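Local atomic coordinates of tubulin-like protein CetZ2 (Haloferax volcanii, PDB entry 4B45), a protein that takes part in controlling cell shape, as an archaeal tubulin/FtsZ relative that binds GTP and has GTPase activity. Residues L267-I277 and E306-V314. Sequence-based numbering, arbitrary orientation.
Sequences LVVIAGEPDTI and ESGRLASLV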
# COMPACT_ATOMS: atom_id res chain seq x y z
N LEU A 267 -6.40 -10.46 -7.55
CA LEU A 267 -7.10 -9.66 -8.53
C LEU A 267 -6.12 -9.25 -9.63
O LEU A 267 -5.12 -8.58 -9.39
CB LEU A 267 -7.72 -8.42 -7.88
CG LEU A 267 -8.27 -7.43 -8.89
CD1 LEU A 267 -9.46 -8.06 -9.65
CD2 LEU A 267 -8.67 -6.12 -8.22
N VAL A 268 -6.43 -9.67 -10.85
CA VAL A 268 -5.56 -9.38 -11.98
C VAL A 268 -6.16 -8.30 -12.85
O VAL A 268 -7.22 -8.47 -13.45
CB VAL A 268 -5.35 -10.63 -12.83
CG1 VAL A 268 -4.34 -10.34 -13.93
CG2 VAL A 268 -4.92 -11.79 -11.95
N VAL A 269 -5.46 -7.18 -12.91
CA VAL A 269 -5.90 -6.06 -13.71
C VAL A 269 -4.86 -5.88 -14.80
O VAL A 269 -3.66 -5.74 -14.52
CB VAL A 269 -6.06 -4.76 -12.85
CG1 VAL A 269 -6.49 -3.56 -13.70
CG2 VAL A 269 -7.05 -4.97 -11.72
N ILE A 270 -5.31 -5.94 -16.04
CA ILE A 270 -4.48 -5.59 -17.18
C ILE A 270 -4.89 -4.20 -17.59
O ILE A 270 -6.07 -3.95 -17.88
CB ILE A 270 -4.71 -6.54 -18.37
CG1 ILE A 270 -4.48 -7.99 -17.94
CG2 ILE A 270 -3.83 -6.16 -19.55
CD1 ILE A 270 -3.18 -8.20 -17.23
N ALA A 271 -3.94 -3.28 -17.60
CA ALA A 271 -4.22 -1.89 -17.95
C ALA A 271 -3.60 -1.50 -19.29
O ALA A 271 -2.50 -1.93 -19.63
CB ALA A 271 -3.73 -0.96 -16.83
N GLY A 272 -4.30 -0.65 -20.03
CA GLY A 272 -3.79 -0.15 -21.30
C GLY A 272 -4.92 0.22 -22.22
O GLY A 272 -6.07 0.22 -21.82
N GLU A 273 -4.59 0.54 -23.47
CA GLU A 273 -5.61 0.86 -24.45
C GLU A 273 -6.37 -0.39 -24.86
O GLU A 273 -5.75 -1.40 -25.20
CB GLU A 273 -4.98 1.56 -25.66
CG GLU A 273 -4.31 2.86 -25.27
CD GLU A 273 -4.16 3.81 -26.43
OE1 GLU A 273 -4.57 3.45 -27.55
OE2 GLU A 273 -3.62 4.93 -26.23
N PRO A 274 -7.71 -0.34 -24.81
CA PRO A 274 -8.61 -1.48 -25.11
C PRO A 274 -8.26 -2.26 -26.38
O PRO A 274 -8.23 -3.49 -26.35
CB PRO A 274 -9.98 -0.81 -25.25
CG PRO A 274 -9.91 0.36 -24.36
CD PRO A 274 -8.47 0.84 -24.37
N ASP A 275 -7.98 -1.54 -27.47
CA ASP A 275 -7.66 -2.18 -28.75
C ASP A 275 -6.37 -3.01 -28.73
O ASP A 275 -6.19 -3.87 -29.57
CB ASP A 275 -7.55 -1.14 -29.87
CG ASP A 275 -8.89 -0.57 -30.28
OD1 ASP A 275 -9.92 -1.25 -30.04
OD2 ASP A 275 -8.92 0.55 -30.83
N THR A 276 -5.48 -2.74 -27.78
CA THR A 276 -4.19 -3.43 -27.73
C THR A 276 -4.18 -4.65 -26.80
O THR A 276 -3.25 -5.46 -26.83
CB THR A 276 -3.07 -2.46 -27.30
OG1 THR A 276 -3.14 -2.20 -25.89
CG2 THR A 276 -3.17 -1.14 -28.08
N ILE A 277 -5.22 -4.79 -25.99
CA ILE A 277 -5.30 -5.87 -25.01
C ILE A 277 -5.98 -7.11 -25.59
O ILE A 277 -7.19 -7.10 -25.82
CB ILE A 277 -6.09 -5.40 -23.79
CG1 ILE A 277 -5.43 -4.15 -23.19
CG2 ILE A 277 -6.19 -6.51 -22.76
CD1 ILE A 277 -5.89 -3.82 -21.78
N GLU A 306 -5.27 5.68 -21.54
CA GLU A 306 -4.35 6.12 -22.58
C GLU A 306 -2.91 5.82 -22.16
O GLU A 306 -2.46 6.20 -21.06
CB GLU A 306 -4.53 7.61 -22.88
CG GLU A 306 -3.55 8.14 -23.91
CD GLU A 306 -3.73 9.62 -24.21
OE1 GLU A 306 -4.55 10.28 -23.52
OE2 GLU A 306 -3.06 10.13 -25.14
N SER A 307 -2.18 5.16 -23.05
CA SER A 307 -0.81 4.73 -22.77
C SER A 307 -0.22 4.16 -24.05
O SER A 307 -0.95 3.76 -24.97
CB SER A 307 -0.83 3.67 -21.67
OG SER A 307 0.48 3.26 -21.33
N GLY A 308 1.11 4.12 -24.12
CA GLY A 308 1.78 3.43 -25.21
C GLY A 308 2.17 2.05 -24.74
O GLY A 308 2.80 1.27 -25.46
N ARG A 309 1.78 1.73 -23.51
CA ARG A 309 2.18 0.50 -22.87
C ARG A 309 1.00 -0.34 -22.39
O ARG A 309 -0.16 0.06 -22.53
CB ARG A 309 3.10 0.83 -21.68
CG ARG A 309 4.28 1.69 -22.09
CD ARG A 309 5.09 2.20 -20.89
NE ARG A 309 5.72 1.10 -20.17
CZ ARG A 309 6.82 0.48 -20.57
NH1 ARG A 309 7.41 0.84 -21.70
NH2 ARG A 309 7.32 -0.51 -19.85
N LEU A 310 1.31 -1.50 -21.84
CA LEU A 310 0.35 -2.36 -21.18
C LEU A 310 0.95 -2.66 -19.83
O LEU A 310 2.17 -2.70 -19.70
CB LEU A 310 0.23 -3.70 -21.90
CG LEU A 310 -0.52 -3.79 -23.21
CD1 LEU A 310 -0.17 -5.10 -23.89
CD2 LEU A 310 -2.01 -3.69 -22.95
N ALA A 311 0.11 -2.91 -18.83
CA ALA A 311 0.65 -3.34 -17.55
C ALA A 311 -0.29 -4.32 -16.89
O ALA A 311 -1.49 -4.30 -17.15
CB ALA A 311 0.92 -2.15 -16.64
N SER A 312 0.28 -5.19 -16.07
CA SER A 312 -0.50 -6.03 -15.17
C SER A 312 -0.32 -5.49 -13.76
O SER A 312 0.80 -5.24 -13.29
CB SER A 312 -0.05 -7.49 -15.22
OG SER A 312 -0.19 -8.02 -16.53
N LEU A 313 -1.44 -5.32 -13.09
CA LEU A 313 -1.44 -4.88 -11.72
C LEU A 313 -2.14 -6.00 -10.98
O LEU A 313 -3.32 -6.26 -11.23
CB LEU A 313 -2.23 -3.59 -11.61
CG LEU A 313 -2.30 -2.83 -10.30
CD1 LEU A 313 -0.94 -2.18 -10.00
CD2 LEU A 313 -3.40 -1.78 -10.40
N VAL A 314 -1.40 -6.70 -10.13
CA VAL A 314 -1.96 -7.87 -9.44
C VAL A 314 -1.97 -7.71 -7.93
O VAL A 314 -0.91 -7.68 -7.30
CB VAL A 314 -1.18 -9.14 -9.78
CG1 VAL A 314 -1.77 -10.31 -9.02
CG2 VAL A 314 -1.24 -9.40 -11.29
O HOH W 1 -1.75 0.01 -24.66
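V269 pairs with L313 and A271 with A311, two antiparallel hydrogen-bonded pairs that join strands running at 161° to each other. L313 N reaches V269 O at 2.7 Å, and A271 N reaches A311 O, in the carbonyl plane, at 2.7 Å; each pair is closed by a return bond. Between and beyond them, the alpha carbons of I270, L310, S312 and V314 direct CA-H...O contacts at carbonyls of the other strand. In the C-terminal domain of this tubulin/FtsZ relative, strand 309-319 lies between 222-231 and 263-272; the chain leaves 263-272 through a beta-alpha-beta crossover, by helix 279-293 to the parallel strand 298-304, before returning. Helix 240-252 covers the face bearing I270, S312 and V314. There I270 CD1 lies against S312 OG at 3.1 Å, a carbon-oxygen contact only; the hydroxyl's hydrogen bonds go to T246 OG1 and T247 OG1, while V268 CG1 and V314 CG2 lie side by side. Beyond the end of strand 267-272 the chain turns, bringing I277 CG1 tight against L310 CD2 at 3.5 Å, with T276 OG1 also on that methyl. T276 OG1 sits between its backbone N and carbonyl carbon (chi1 75°), which turns it back to donate to E273 O at 2.8 Å, on a lone pair. One water links the segments: it accepts from E273 N and donates to T276 OG1 and, at 2.7 Å, to R309 O. The extended E273 side chain lies along the S307 backbone, its OE2 taking a weak but straight bond from S307 N at 3.5 Å. Cutting E273 back to an alanine would probably leave that amide without its carboxylate partner and uncover the backbone of E306 and S307.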